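Local coordinates for hypothetical protein (Bacteroides caccae, PDB 4M8R) that is of unknown function but joins an N-terminal Ig-like domain to a predicted WD40-like beta-propeller domain, at residues L12-E20 against V31-Q39; Q39-W50 against K85-R96. All blocks are in the same frame, centred on the assembly; numbering follows the deposited sequence.

Contact 1: L12-E20 against V31-Q39. With PO4 (phosphate ion), chain F.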
loop_
_atom_site.group_PDB
_atom_site.type_symbol
_atom_site.label_atom_id
_atom_site.label_comp_id
_atom_site.label_asym_id
_atom_site.label_seq_id
_atom_site.Cartn_x
_atom_site.Cartn_y
_atom_site.Cartn_z
ATOM N N LEU A 12 5.022 -37.134 -22.131
ATOM C CA LEU A 12 5.924 -36.377 -22.999
ATOM C C LEU A 12 7.267 -37.078 -23.207
ATOM O O LEU A 12 7.756 -37.175 -24.336
ATOM C CB LEU A 12 6.155 -34.971 -22.441
ATOM C CG LEU A 12 4.911 -34.095 -22.252
ATOM C CD1 LEU A 12 5.314 -32.698 -21.809
ATOM C CD2 LEU A 12 4.075 -34.028 -23.521
ATOM N N VAL A 13 7.858 -37.553 -22.116
ATOM C CA VAL A 13 9.167 -38.197 -22.157
ATOM C C VAL A 13 9.211 -39.354 -21.171
ATOM O O VAL A 13 8.585 -39.309 -20.112
ATOM C CB VAL A 13 10.319 -37.205 -21.851
ATOM C CG1 VAL A 13 10.506 -36.215 -22.994
ATOM C CG2 VAL A 13 10.083 -36.459 -20.544
ATOM N N THR A 14 9.967 -40.383 -21.529
ATOM C CA THR A 14 10.072 -41.590 -20.724
ATOM C C THR A 14 11.450 -41.679 -20.081
ATOM O O THR A 14 12.401 -41.041 -20.551
ATOM C CB THR A 14 9.844 -42.822 -21.603
ATOM O OG1 THR A 14 10.575 -42.665 -22.826
ATOM C CG2 THR A 14 8.361 -42.975 -21.914
ATOM N N ASN A 15 11.547 -42.460 -19.001
ATOM C CA ASN A 15 12.798 -42.623 -18.250
ATOM C C ASN A 15 13.439 -41.280 -17.920
ATOM O O ASN A 15 14.657 -41.122 -18.016
ATOM C CB ASN A 15 13.784 -43.479 -19.038
ATOM C CG ASN A 15 13.171 -44.771 -19.511
ATOM O OD1 ASN A 15 13.037 -45.000 -20.711
ATOM N ND2 ASN A 15 12.770 -45.616 -18.568
ATOM N N ALA A 16 12.607 -40.319 -17.533
ATOM C CA ALA A 16 13.047 -38.945 -17.365
ATOM C C ALA A 16 13.237 -38.575 -15.906
ATOM O O ALA A 16 12.749 -39.251 -15.007
ATOM C CB ALA A 16 12.049 -37.999 -18.015
ATOM N N GLY A 17 13.936 -37.470 -15.687
ATOM C CA GLY A 17 14.156 -36.960 -14.343
ATOM C C GLY A 17 15.107 -35.779 -14.329
ATOM O O GLY A 17 15.479 -35.247 -15.382
ATOM N N VAL A 18 15.502 -35.386 -13.124
ATOM C CA VAL A 18 16.473 -34.329 -12.923
ATOM C C VAL A 18 17.665 -34.947 -12.223
ATOM O O VAL A 18 17.511 -35.590 -11.195
ATOM C CB VAL A 18 15.892 -33.206 -12.052
ATOM C CG1 VAL A 18 16.862 -32.042 -11.956
ATOM C CG2 VAL A 18 14.558 -32.741 -12.617
ATOM N N THR A 19 18.853 -34.757 -12.780
ATOM C CA THR A 19 20.060 -35.340 -12.205
ATOM C C THR A 19 20.213 -34.918 -10.748
ATOM O O THR A 19 20.500 -35.744 -9.892
ATOM C CB THR A 19 21.315 -34.935 -13.000
ATOM O OG1 THR A 19 21.180 -35.386 -14.352
ATOM C CG2 THR A 19 22.576 -35.539 -12.392
ATOM N N GLU A 20 19.992 -33.638 -10.472
ATOM C CA GLU A 20 20.166 -33.096 -9.128
ATOM C C GLU A 20 18.875 -33.161 -8.300
ATOM O O GLU A 20 18.691 -32.369 -7.376
ATOM C CB GLU A 20 20.669 -31.644 -9.208
ATOM C CG GLU A 20 22.014 -31.470 -9.909
ATOM C CD GLU A 20 21.929 -31.494 -11.431
ATOM O OE1 GLU A 20 20.817 -31.586 -11.987
ATOM O OE2 GLU A 20 22.992 -31.424 -12.076
ATOM N N VAL A 31 21.580 -27.184 -13.875
ATOM C CA VAL A 31 20.852 -28.400 -13.524
ATOM C C VAL A 31 20.579 -29.201 -14.795
ATOM O O VAL A 31 20.270 -28.628 -15.838
ATOM C CB VAL A 31 19.538 -28.055 -12.796
ATOM C CG1 VAL A 31 18.553 -29.217 -12.817
ATOM C CG2 VAL A 31 19.844 -27.635 -11.367
ATOM N N HIS A 32 20.695 -30.525 -14.697
ATOM C CA HIS A 32 20.587 -31.402 -15.857
ATOM C C HIS A 32 19.305 -32.199 -15.848
ATOM O O HIS A 32 18.906 -32.746 -14.820
ATOM C CB HIS A 32 21.759 -32.365 -15.893
ATOM C CG HIS A 32 23.082 -31.676 -15.920
ATOM N ND1 HIS A 32 23.731 -31.276 -14.773
ATOM C CD2 HIS A 32 23.863 -31.285 -16.951
ATOM C CE1 HIS A 32 24.867 -30.686 -15.096
ATOM N NE2 HIS A 32 24.971 -30.678 -16.412
ATOM N N ILE A 33 18.676 -32.263 -17.014
ATOM C CA ILE A 33 17.452 -33.006 -17.214
ATOM C C ILE A 33 17.732 -34.112 -18.210
ATOM O O ILE A 33 18.416 -33.884 -19.202
ATOM C CB ILE A 33 16.360 -32.089 -17.779
ATOM C CG1 ILE A 33 15.880 -31.132 -16.695
ATOM C CG2 ILE A 33 15.192 -32.904 -18.315
ATOM C CD1 ILE A 33 15.108 -29.952 -17.251
ATOM N N TYR A 34 17.194 -35.298 -17.949
ATOM C CA TYR A 34 17.393 -36.445 -18.829
ATOM C C TYR A 34 16.067 -37.109 -19.174
ATOM O O TYR A 34 15.058 -36.868 -18.521
ATOM C CB TYR A 34 18.347 -37.458 -18.190
ATOM C CG TYR A 34 17.873 -38.029 -16.878
ATOM C CD1 TYR A 34 17.079 -39.165 -16.837
ATOM C CD2 TYR A 34 18.232 -37.435 -15.673
ATOM C CE1 TYR A 34 16.651 -39.698 -15.628
ATOM C CE2 TYR A 34 17.812 -37.954 -14.462
ATOM C CZ TYR A 34 17.022 -39.090 -14.442
ATOM O OH TYR A 34 16.606 -39.606 -13.239
ATOM N N GLY A 35 16.093 -37.949 -20.203
ATOM C CA GLY A 35 14.914 -38.683 -20.654
ATOM C C GLY A 35 14.956 -38.979 -22.143
ATOM O O GLY A 35 15.847 -38.516 -22.844
ATOM N N ASP A 36 13.996 -39.769 -22.615
ATOM C CA ASP A 36 13.881 -40.105 -24.033
ATOM C C ASP A 36 12.638 -39.443 -24.610
ATOM O O ASP A 36 11.568 -39.512 -24.010
ATOM C CB ASP A 36 13.789 -41.624 -24.215
ATOM C CG ASP A 36 14.991 -42.361 -23.637
ATOM O OD1 ASP A 36 16.121 -41.827 -23.709
ATOM O OD2 ASP A 36 14.807 -43.484 -23.115
ATOM N N GLY A 37 12.787 -38.786 -25.756
ATOM C CA GLY A 37 11.650 -38.205 -26.474
ATOM C C GLY A 37 11.533 -36.688 -26.446
ATOM O O GLY A 37 10.479 -36.147 -26.769
ATOM N N PHE A 38 12.603 -35.989 -26.080
ATOM C CA PHE A 38 12.598 -34.529 -26.155
ATOM C C PHE A 38 12.480 -34.070 -27.601
ATOM O O PHE A 38 12.856 -34.797 -28.526
ATOM C CB PHE A 38 13.852 -33.943 -25.508
ATOM C CG PHE A 38 13.898 -34.131 -24.021
ATOM C CD1 PHE A 38 13.272 -33.226 -23.174
ATOM C CD2 PHE A 38 14.553 -35.219 -23.468
ATOM C CE1 PHE A 38 13.310 -33.403 -21.801
ATOM C CE2 PHE A 38 14.594 -35.397 -22.099
ATOM C CZ PHE A 38 13.975 -34.493 -21.264
ATOM N N GLN A 39 11.953 -32.860 -27.788
ATOM C CA GLN A 39 11.677 -32.328 -29.120
ATOM C C GLN A 39 12.134 -30.882 -29.243
ATOM O O GLN A 39 12.219 -30.165 -28.247
ATOM C CB GLN A 39 10.186 -32.422 -29.425
ATOM C CG GLN A 39 9.627 -33.832 -29.330
ATOM C CD GLN A 39 8.229 -33.961 -29.912
ATOM O OE1 GLN A 39 7.634 -32.984 -30.365
ATOM N NE2 GLN A 39 7.699 -35.180 -29.906
HETATM P P PO4 F . 27.011 -29.054 -18.897
HETATM O O1 PO4 F . 27.334 -30.511 -19.144
HETATM O O2 PO4 F . 26.678 -28.842 -17.438
HETATM O O3 PO4 F . 28.207 -28.192 -19.229
HETATM O O4 PO4 F . 25.832 -28.661 -19.764
#
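Tyr34 lays one face of its ring over Gly17, whose CA lies 3.9 Å from the centroid of the Tyr34 ring in a CH-pi contact, while Asn15 O meets the ring's edge 3.3 Å from Tyr34 CD1. Tyr34 CG stands between its own backbone N and carbonyl carbon (chi1 61°), folding the ring across the neighbouring strand. Glycine suits position 17 because a beta carbon would clash with the phenol oxygen. The two residues also form an antiparallel hydrogen-bonded pair, with Tyr34 N 3.1 Å from Gly17 O. Asp36 pairs likewise with Thr14: Asp36 N lies 2.9 Å from Thr14 O, in its carbonyl plane, and the polar side chains cross at about a right angle on an exposed face. Between these pairs the register slips by one residue, a beta bulge where the chain turns a corner at Asn15. This irregular pairing adds strand 16-18 to the border of the Ig-like domain's sheet. Gly35, opposite Ala16, leaves room for that methyl. Val13, buried, points toward the 31-39 segment, setting CG1 squarely over the Phe38 ring, 3.9 Å from its centroid. At the far end, Glu20 grips His32 twice. Glu20 OE1 accepts His32 N at 2.9 Å, and Glu20 OE2 offers its syn lone pair to ND1 of His32 at 2.8 Å, almost in the ring plane; NE2 is left to bind a phosphate ion, probably from the crystallisation liquor.

Contact 2: Q39-W50 against K85-R96. With PO4 (phosphate ion), chain C; PO4 (phosphate ion), chain D.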
loop_
_atom_site.group_PDB
_atom_site.type_symbol
_atom_site.label_atom_id
_atom_site.label_comp_id
_atom_site.label_asym_id
_atom_site.label_seq_id
_atom_site.Cartn_x
_atom_site.Cartn_y
_atom_site.Cartn_z
ATOM N N GLN A 39 11.953 -32.860 -27.788
ATOM C CA GLN A 39 11.677 -32.328 -29.120
ATOM C C GLN A 39 12.134 -30.882 -29.243
ATOM O O GLN A 39 12.219 -30.165 -28.247
ATOM C CB GLN A 39 10.186 -32.422 -29.425
ATOM C CG GLN A 39 9.627 -33.832 -29.330
ATOM C CD GLN A 39 8.229 -33.961 -29.912
ATOM O OE1 GLN A 39 7.634 -32.984 -30.365
ATOM N NE2 GLN A 39 7.699 -35.180 -29.906
ATOM N N GLU A 40 12.434 -30.462 -30.473
ATOM C CA GLU A 40 12.781 -29.070 -30.750
ATOM C C GLU A 40 11.624 -28.193 -30.304
ATOM O O GLU A 40 10.473 -28.440 -30.669
ATOM C CB GLU A 40 13.011 -28.836 -32.245
ATOM C CG GLU A 40 14.243 -29.506 -32.838
ATOM C CD GLU A 40 14.253 -29.455 -34.361
ATOM O OE1 GLU A 40 13.886 -28.402 -34.933
ATOM O OE2 GLU A 40 14.628 -30.469 -34.992
ATOM N N GLY A 41 11.926 -27.184 -29.502
ATOM C CA GLY A 41 10.903 -26.256 -29.045
ATOM C C GLY A 41 10.362 -26.563 -27.663
ATOM O O GLY A 41 9.640 -25.742 -27.102
ATOM N N ASP A 42 10.687 -27.735 -27.114
ATOM C CA ASP A 42 10.351 -28.040 -25.725
ATOM C C ASP A 42 10.932 -26.955 -24.833
ATOM O O ASP A 42 12.071 -26.529 -25.030
ATOM C CB ASP A 42 10.897 -29.407 -25.290
ATOM C CG ASP A 42 10.068 -30.568 -25.814
ATOM O OD1 ASP A 42 9.156 -30.341 -26.632
ATOM O OD2 ASP A 42 10.333 -31.724 -25.415
ATOM N N GLN A 43 10.131 -26.488 -23.879
ATOM C CA GLN A 43 10.581 -25.493 -22.917
ATOM C C GLN A 43 10.544 -26.094 -21.517
ATOM O O GLN A 43 10.037 -27.202 -21.314
ATOM C CB GLN A 43 9.724 -24.231 -23.013
ATOM C CG GLN A 43 9.686 -23.645 -24.425
ATOM C CD GLN A 43 9.154 -22.218 -24.493
ATOM O OE1 GLN A 43 9.141 -21.490 -23.499
ATOM N NE2 GLN A 43 8.718 -21.810 -25.681
ATOM N N VAL A 44 11.115 -25.374 -20.561
ATOM C CA VAL A 44 11.152 -25.828 -19.185
ATOM C C VAL A 44 10.653 -24.708 -18.282
ATOM O O VAL A 44 11.085 -23.563 -18.411
ATOM C CB VAL A 44 12.577 -26.252 -18.784
ATOM C CG1 VAL A 44 12.637 -26.641 -17.316
ATOM C CG2 VAL A 44 13.054 -27.409 -19.659
ATOM N N ASP A 45 9.740 -25.057 -17.376
ATOM C CA ASP A 45 9.124 -24.109 -16.443
ATOM C C ASP A 45 9.486 -24.445 -15.003
ATOM O O ASP A 45 9.633 -25.614 -14.647
ATOM C CB ASP A 45 7.597 -24.165 -16.555
ATOM C CG ASP A 45 7.063 -23.423 -17.754
ATOM O OD1 ASP A 45 7.576 -22.321 -18.069
ATOM O OD2 ASP A 45 6.110 -23.940 -18.370
ATOM N N PHE A 46 9.592 -23.403 -14.184
ATOM C CA PHE A 46 9.794 -23.537 -12.749
ATOM C C PHE A 46 8.537 -23.110 -12.014
ATOM O O PHE A 46 7.877 -22.155 -12.426
ATOM C CB PHE A 46 10.893 -22.592 -12.274
ATOM C CG PHE A 46 12.265 -22.917 -12.778
ATOM C CD1 PHE A 46 12.780 -24.201 -12.675
ATOM C CD2 PHE A 46 13.076 -21.909 -13.286
ATOM C CE1 PHE A 46 14.068 -24.480 -13.105
ATOM C CE2 PHE A 46 14.358 -22.183 -13.720
ATOM C CZ PHE A 46 14.856 -23.470 -13.631
ATOM N N ASP A 47 8.224 -23.802 -10.920
ATOM C CA ASP A 47 7.288 -23.302 -9.916
ATOM C C ASP A 47 8.040 -23.208 -8.586
ATOM O O ASP A 47 8.696 -24.159 -8.176
ATOM C CB ASP A 47 6.069 -24.226 -9.773
ATOM C CG ASP A 47 5.005 -23.999 -10.867
ATOM O OD1 ASP A 47 5.214 -23.182 -11.797
ATOM O OD2 ASP A 47 3.937 -24.647 -10.793
ATOM N N PHE A 48 7.939 -22.060 -7.922
ATOM C CA PHE A 48 8.653 -21.802 -6.671
ATOM C C PHE A 48 7.694 -21.773 -5.485
ATOM O O PHE A 48 6.592 -21.232 -5.585
ATOM C CB PHE A 48 9.373 -20.449 -6.741
ATOM C CG PHE A 48 10.424 -20.367 -7.815
ATOM C CD1 PHE A 48 10.072 -20.139 -9.136
ATOM C CD2 PHE A 48 11.764 -20.472 -7.497
ATOM C CE1 PHE A 48 11.037 -20.046 -10.122
ATOM C CE2 PHE A 48 12.733 -20.385 -8.475
ATOM C CZ PHE A 48 12.369 -20.177 -9.791
ATOM N N ARG A 49 8.131 -22.337 -4.364
ATOM C CA ARG A 49 7.409 -22.243 -3.095
ATOM C C ARG A 49 8.398 -21.895 -1.992
ATOM O O ARG A 49 9.406 -22.573 -1.841
ATOM C CB ARG A 49 6.741 -23.570 -2.769
ATOM C CG ARG A 49 5.852 -23.527 -1.531
ATOM C CD ARG A 49 5.726 -24.904 -0.893
ATOM N NE ARG A 49 6.994 -25.346 -0.310
ATOM C CZ ARG A 49 7.211 -26.553 0.206
ATOM N NH1 ARG A 49 6.244 -27.467 0.228
ATOM N NH2 ARG A 49 8.408 -26.849 0.697
ATOM N N TRP A 50 8.121 -20.840 -1.230
ATOM C CA TRP A 50 9.035 -20.420 -0.170
ATOM C C TRP A 50 8.353 -19.949 1.114
ATOM O O TRP A 50 7.206 -19.520 1.103
ATOM C CB TRP A 50 9.976 -19.329 -0.680
ATOM C CG TRP A 50 9.318 -18.021 -0.998
ATOM C CD1 TRP A 50 8.976 -17.046 -0.117
ATOM C CD2 TRP A 50 8.964 -17.531 -2.295
ATOM N NE1 TRP A 50 8.417 -15.983 -0.778
ATOM C CE2 TRP A 50 8.400 -16.251 -2.117
ATOM C CE3 TRP A 50 9.070 -18.048 -3.593
ATOM C CZ2 TRP A 50 7.932 -15.475 -3.187
ATOM C CZ3 TRP A 50 8.601 -17.277 -4.662
ATOM C CH2 TRP A 50 8.039 -16.003 -4.446
ATOM N N LYS A 85 15.267 -15.019 -6.361
ATOM C CA LYS A 85 14.206 -15.611 -5.555
ATOM C C LYS A 85 14.759 -15.941 -4.177
ATOM O O LYS A 85 15.962 -16.111 -4.016
ATOM C CB LYS A 85 13.651 -16.878 -6.202
ATOM C CG LYS A 85 13.454 -16.809 -7.706
ATOM C CD LYS A 85 12.476 -15.727 -8.122
ATOM C CE LYS A 85 12.356 -15.677 -9.642
ATOM N NZ LYS A 85 13.670 -15.502 -10.326
ATOM N N PRO A 86 13.882 -16.023 -3.171
ATOM C CA PRO A 86 14.310 -16.559 -1.873
ATOM C C PRO A 86 14.576 -18.054 -1.945
ATOM O O PRO A 86 14.315 -18.682 -2.983
ATOM C CB PRO A 86 13.122 -16.278 -0.949
ATOM C CG PRO A 86 11.968 -16.047 -1.855
ATOM C CD PRO A 86 12.515 -15.481 -3.128
ATOM N N GLU A 87 15.104 -18.614 -0.858
ATOM C CA GLU A 87 15.293 -20.055 -0.775
ATOM C C GLU A 87 13.961 -20.735 -1.042
ATOM O O GLU A 87 12.986 -20.465 -0.357
ATOM C CB GLU A 87 15.827 -20.470 0.588
ATOM C CG GLU A 87 15.892 -21.979 0.780
ATOM C CD GLU A 87 16.566 -22.367 2.075
ATOM O OE1 GLU A 87 17.681 -21.872 2.333
ATOM O OE2 GLU A 87 15.991 -23.184 2.824
ATOM N N SER A 88 13.931 -21.619 -2.032
ATOM C CA SER A 88 12.675 -22.155 -2.538
ATOM C C SER A 88 12.733 -23.634 -2.852
ATOM O O SER A 88 13.752 -24.144 -3.318
ATOM C CB SER A 88 12.295 -21.431 -3.825
ATOM O OG SER A 88 12.006 -20.073 -3.580
ATOM N N ARG A 89 11.616 -24.305 -2.609
ATOM C CA ARG A 89 11.325 -25.581 -3.244
ATOM C C ARG A 89 10.950 -25.273 -4.693
ATOM O O ARG A 89 9.967 -24.565 -4.947
ATOM C CB ARG A 89 10.158 -26.281 -2.539
ATOM C CG ARG A 89 9.482 -27.392 -3.332
ATOM C CD ARG A 89 8.279 -27.921 -2.568
ATOM N NE ARG A 89 7.585 -29.019 -3.250
ATOM C CZ ARG A 89 6.566 -28.877 -4.100
ATOM N NH1 ARG A 89 6.085 -27.678 -4.416
ATOM N NH2 ARG A 89 6.018 -29.958 -4.640
ATOM N N VAL A 90 11.738 -25.795 -5.630
ATOM C CA VAL A 90 11.515 -25.545 -7.050
ATOM C C VAL A 90 11.108 -26.839 -7.735
ATOM O O VAL A 90 11.855 -27.818 -7.699
ATOM C CB VAL A 90 12.779 -24.996 -7.730
ATOM C CG1 VAL A 90 12.530 -24.747 -9.213
ATOM C CG2 VAL A 90 13.228 -23.715 -7.043
ATOM N N GLU A 91 9.931 -26.839 -8.354
ATOM C CA GLU A 91 9.504 -27.965 -9.166
ATOM C C GLU A 91 9.747 -27.624 -10.628
ATOM O O GLU A 91 9.403 -26.527 -11.082
ATOM C CB GLU A 91 8.034 -28.295 -8.935
ATOM C CG GLU A 91 7.599 -29.582 -9.624
ATOM C CD GLU A 91 6.308 -30.161 -9.078
ATOM O OE1 GLU A 91 5.601 -29.470 -8.306
ATOM O OE2 GLU A 91 5.994 -31.317 -9.437
ATOM N N ILE A 92 10.346 -28.574 -11.345
ATOM C CA ILE A 92 10.800 -28.379 -12.716
ATOM C C ILE A 92 9.899 -29.155 -13.668
ATOM O O ILE A 92 9.743 -30.369 -13.532
ATOM C CB ILE A 92 12.259 -28.849 -12.863
ATOM C CG1 ILE A 92 13.153 -28.072 -11.897
ATOM C CG2 ILE A 92 12.759 -28.660 -14.288
ATOM C CD1 ILE A 92 14.547 -28.636 -11.758
ATOM N N PHE A 93 9.311 -28.443 -14.629
ATOM C CA PHE A 93 8.347 -29.020 -15.563
ATOM C C PHE A 93 8.840 -28.959 -17.001
ATOM O O PHE A 93 9.359 -27.934 -17.440
ATOM C CB PHE A 93 7.026 -28.249 -15.498
ATOM C CG PHE A 93 6.335 -28.325 -14.173
ATOM C CD1 PHE A 93 5.449 -29.356 -13.897
ATOM C CD2 PHE A 93 6.549 -27.353 -13.207
ATOM C CE1 PHE A 93 4.802 -29.422 -12.680
ATOM C CE2 PHE A 93 5.904 -27.414 -11.985
ATOM C CZ PHE A 93 5.030 -28.450 -11.720
ATOM N N LEU A 94 8.642 -30.042 -17.742
ATOM C CA LEU A 94 8.812 -30.012 -19.191
ATOM C C LEU A 94 7.543 -29.435 -19.810
ATOM O O LEU A 94 6.444 -29.890 -19.506
ATOM C CB LEU A 94 9.049 -31.414 -19.740
ATOM C CG LEU A 94 9.380 -31.488 -21.233
ATOM C CD1 LEU A 94 10.669 -30.745 -21.538
ATOM C CD2 LEU A 94 9.476 -32.938 -21.682
ATOM N N ASN A 95 7.701 -28.437 -20.674
ATOM C CA ASN A 95 6.568 -27.756 -21.299
ATOM C C ASN A 95 6.604 -27.957 -22.809
ATOM O O ASN A 95 7.452 -27.382 -23.491
ATOM C CB ASN A 95 6.602 -26.260 -20.943
ATOM C CG ASN A 95 5.412 -25.487 -21.491
ATOM O OD1 ASN A 95 4.473 -26.061 -22.041
ATOM N ND2 ASN A 95 5.453 -24.166 -21.341
ATOM N N ARG A 96 5.698 -28.788 -23.319
ATOM C CA ARG A 96 5.560 -29.007 -24.756
ATOM C C ARG A 96 4.246 -28.398 -25.236
ATOM O O ARG A 96 3.198 -29.044 -25.169
ATOM C CB ARG A 96 5.633 -30.510 -25.085
ATOM C CG ARG A 96 5.408 -30.847 -26.559
ATOM C CD ARG A 96 6.478 -31.766 -27.125
ATOM N NE ARG A 96 6.309 -33.167 -26.737
ATOM C CZ ARG A 96 7.234 -33.939 -26.164
ATOM N NH1 ARG A 96 8.449 -33.485 -25.871
ATOM N NH2 ARG A 96 6.932 -35.197 -25.880
HETATM P P PO4 C . 8.219 -30.555 1.367
HETATM O O1 PO4 C . 8.772 -30.929 0.004
HETATM O O2 PO4 C . 9.089 -29.504 2.009
HETATM O O3 PO4 C . 6.830 -30.009 1.215
HETATM O O4 PO4 C . 8.135 -31.786 2.228
HETATM P P PO4 D . 5.257 -33.592 -4.163
HETATM O O1 PO4 D . 4.775 -33.190 -5.537
HETATM O O2 PO4 D . 6.061 -32.484 -3.525
HETATM O O3 PO4 D . 4.090 -33.912 -3.262
HETATM O O4 PO4 D . 6.137 -34.802 -4.335
#
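Phe93 and Asp45 pair within a regular antiparallel ladder, Phe93 N lying 2.8 Å from Asp45 O, and hydrogen-bonded pairs alternate with non-hydrogen-bonded ones from Gln43-Asn95 to Arg49-Arg89. Apolar packing fills the face carrying Val44, Phe46, Phe48, Val90 and Ile92, residues whose branched or flat side chains cover a sheet well. Phe46 presents CD1 to Val90 CG1 at 3.5 Å, and Ile92 CG1 lies at the edge of its ring. Phe48 is sandwiched, with Val90 over one face and Lys85 CG over the other. At the end of the ladder Pro86 CG presses onto the five-membered ring of Trp50, 3.3 Å from its centroid, a CH-pi contact suited to proline, whose ring C-H groups can pack against an indole. Charged and polar groups, with Phe93 among them, line the other face. Arg49 spreads its guanidinium flat over Arg89 CD, and its edge grips one phosphate ion through two nearly straight bonds, NH1 to O3 (2.8 Å) and NH2 to O2 (3.0 Å). Arg89 NH2 reaches a second phosphate at O2, 2.8 Å away, and Arg213 of the second subunit joins both sites. Next to the type II turn Gln39-Asp42, Arg96 NH1 makes a salt bridge to Asp42 OD2 (2.6 Å); the Gln39 amide stacks on the guanidinium, their planes 7° apart. A methionine in place of Arg96 would probably leave the Asp42 carboxylate without its countercharge and free the Gln39 amide to turn. With Asp47 bound to Lys234 and Phe93 edge-to-face with Phe191, both of the second subunit, the chemistry implies an apolar face turned to the domain core and a mixed one, mostly charged, turned to the second subunit, where the anions, probably from the crystallisation liquor, are likely to offset the gathered positive charge.

How the contacts relate
Both contacts belong to the N-terminal Ig-like domain, on the same side of the chain's centre, their own centres about 13 Å apart. They come in series along the chain, contact 1 closing before contact 2 opens, and share Gln39, where the chain passes from strand 30-36 toward strand 43-50. These successive strands are not neighbours in the sheet, since strands 76-80 and 60-72 lie between them. The ends of the contacts nevertheless meet directly: Leu12 O lies 2.6 Å from Arg96 NH2, probably hydrogen-bonded, and Leu94 packs against Val13 and Phe38. The loop residues flanking strands 16-18 and 30-36 are thereby tied to strand 88-96 across the sandwich core.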